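Local coordinates for nuclear inclusion protein A (Tobacco vein mottling virus, PDB 3MMG) that probably acts as a cysteine-type peptidase, a 3C-like viral protease of family C4 that here holds a peptide in its cleft, at residues A[19-24]-A[41-46]. The protein carries 3 engineered substitutions. Residues are numbered along the deposited sequence; the frame is centred on the assembly and turned at random. Where two conformers were deposited one is given.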
loop_
_atom_site.group_PDB
_atom_site.type_symbol
_atom_site.label_atom_id
_atom_site.label_comp_id
_atom_site.label_asym_id
_atom_site.label_seq_id
_atom_site.Cartn_x
_atom_site.Cartn_y
_atom_site.Cartn_z
ATOM N N CYS A 19 6.050 3.378 -5.730
ATOM C CA CYS A 19 7.150 4.176 -5.156
ATOM C C CYS A 19 7.891 3.378 -4.085
ATOM O O CYS A 19 7.332 2.440 -3.482
ATOM C CB CYS A 19 6.600 5.407 -4.439
ATOM S SG CYS A 19 5.501 6.484 -5.350
ATOM N N LEU A 20 9.128 3.776 -3.816
ATOM C CA LEU A 20 9.810 3.310 -2.606
ATOM C C LEU A 20 9.689 4.384 -1.541
ATOM O O LEU A 20 9.926 5.555 -1.811
ATOM C CB LEU A 20 11.290 2.993 -2.833
ATOM C CG LEU A 20 11.713 1.960 -3.874
ATOM C CD1 LEU A 20 13.239 1.914 -3.958
ATOM C CD2 LEU A 20 11.187 0.614 -3.528
ATOM N N LEU A 21 9.304 3.982 -0.332
ATOM C CA LEU A 21 9.159 4.917 0.776
ATOM C C LEU A 21 10.169 4.577 1.876
ATOM O O LEU A 21 10.251 3.435 2.325
ATOM C CB LEU A 21 7.718 4.880 1.315
ATOM C CG LEU A 21 6.604 5.117 0.292
ATOM C CD1 LEU A 21 5.243 4.950 0.975
ATOM C CD2 LEU A 21 6.726 6.471 -0.332
ATOM N N GLU A 22 10.977 5.564 2.266
ATOM C CA GLU A 22 11.945 5.355 3.343
ATOM C C GLU A 22 11.663 6.412 4.386
ATOM O O GLU A 22 11.705 7.609 4.090
ATOM C CB GLU A 22 13.399 5.460 2.844
ATOM C CG GLU A 22 14.418 5.299 3.988
ATOM C CD GLU A 22 15.881 5.422 3.575
ATOM O OE1 GLU A 22 16.184 5.805 2.412
ATOM O OE2 GLU A 22 16.743 5.128 4.445
ATOM N N ASN A 23 11.358 5.971 5.596
ATOM C CA ASN A 23 11.121 6.866 6.711
ATOM C C ASN A 23 12.259 6.649 7.688
ATOM O O ASN A 23 12.269 5.654 8.406
ATOM C CB ASN A 23 9.780 6.546 7.370
ATOM C CG ASN A 23 9.296 7.667 8.249
ATOM O OD1 ASN A 23 9.831 8.781 8.182
ATOM N ND2 ASN A 23 8.275 7.399 9.066
ATOM N N SER A 24 13.215 7.582 7.684
ATOM C CA SER A 24 14.508 7.416 8.368
ATOM C C SER A 24 14.562 8.210 9.662
ATOM O O SER A 24 14.267 9.395 9.674
ATOM C CB SER A 24 15.657 7.850 7.456
ATOM O OG SER A 24 16.921 7.503 8.016
ATOM N N ILE A 41 0.365 10.217 -2.332
ATOM C CA ILE A 41 1.019 8.932 -2.084
ATOM C C ILE A 41 0.138 8.119 -1.157
ATOM O O ILE A 41 -0.236 8.594 -0.087
ATOM C CB ILE A 41 2.406 9.121 -1.384
ATOM C CG1 ILE A 41 3.294 10.097 -2.183
ATOM C CG2 ILE A 41 3.126 7.772 -1.183
ATOM C CD1 ILE A 41 3.610 9.641 -3.560
ATOM N N ILE A 42 -0.191 6.902 -1.582
ATOM C CA ILE A 42 -1.044 6.004 -0.801
ATOM C C ILE A 42 -0.089 5.021 -0.148
ATOM O O ILE A 42 0.769 4.418 -0.829
ATOM C CB ILE A 42 -2.013 5.252 -1.726
ATOM C CG1 ILE A 42 -3.027 6.210 -2.407
ATOM C CG2 ILE A 42 -2.700 4.107 -0.978
ATOM C CD1 ILE A 42 -3.511 5.710 -3.769
ATOM N N ALA A 43 -0.194 4.869 1.168
ATOM C CA ALA A 43 0.743 4.017 1.885
ATOM C C ALA A 43 0.044 3.320 3.046
ATOM O O ALA A 43 -1.116 3.595 3.326
ATOM C CB ALA A 43 1.933 4.849 2.396
ATOM N N ASN A 44 0.759 2.426 3.721
ATOM C CA ASN A 44 0.255 1.885 4.997
ATOM C C ASN A 44 0.307 2.958 6.086
ATOM O O ASN A 44 1.264 3.724 6.143
ATOM C CB ASN A 44 1.113 0.721 5.478
ATOM C CG ASN A 44 1.125 -0.445 4.509
ATOM O OD1 ASN A 44 2.004 -0.532 3.663
ATOM N ND2 ASN A 44 0.120 -1.318 4.598
ATOM N N GLN A 45 -0.699 3.004 6.968
ATOM C CA GLN A 45 -0.557 3.836 8.199
ATOM C C GLN A 45 0.696 3.517 9.001
ATOM O O GLN A 45 1.332 4.431 9.551
ATOM C CB GLN A 45 -1.774 3.718 9.128
ATOM C CG GLN A 45 -2.988 4.449 8.586
ATOM C CD GLN A 45 -4.161 4.386 9.526
ATOM O OE1 GLN A 45 -3.993 4.090 10.694
ATOM N NE2 GLN A 45 -5.352 4.670 9.021
ATOM N N HIS A 46 1.090 2.251 9.028
ATOM C CA HIS A 46 2.230 1.829 9.837
ATOM C C HIS A 46 3.599 2.327 9.359
ATOM O O HIS A 46 4.601 2.170 10.063
ATOM C CB HIS A 46 2.219 0.327 10.096
ATOM C CG HIS A 46 2.777 -0.521 8.991
ATOM N ND1 HIS A 46 1.965 -1.192 8.101
ATOM C CD2 HIS A 46 4.048 -0.901 8.704
ATOM C CE1 HIS A 46 2.716 -1.919 7.287
ATOM N NE2 HIS A 46 3.984 -1.768 7.636
#
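Leu21 spreads its two methyls over Ile41 and Ala43, and this fork makes two of the three close side-chain contacts between strands 18-25 and 40-43. CD1 of Leu21 meets CB of Ala43 at 3.6 Å, while CD2 of Leu21 lies 3.9 Å from CG2 of Ile41. Leu21 and Ile41 run past one another in opposite directions, so they lie alongside and the branch methyl of the isoleucine faces both tips of the leucine. Ile41 has CG1 anti to the carbonyl carbon (chi1 -54°), which places CG2 anti to the backbone N and divides the work of its two branches: CG2 serves Leu21, and CD1 of Ile41 reaches SG of Cys19 at 4.1 Å in one of the two conformers of that cysteine, so this contact is less certain. All four residues are buried, and the union is wholly apolar. The strands are not hydrogen-bonded neighbours: strand 28-37 pairs between them, and the axes of the two short segments approach to 9.5 Å, with 67° between their N-to-C directions, a separation spanned by side chains alone. Ile57 of strand 54-59 also touches Leu21. Just beyond Ala43 the chain turns to His46, whose ND1 is hydrogen-bonded to Asp81 and whose ring stacks on an aromatic side chain of the bound peptide. The arrangement illustrates how next-but-one strands of a strongly curved antiparallel sheet fill the interior with alternate residues, as in the N-terminal beta-barrel of the chymotrypsin-like, 3C-type fold of clan PA.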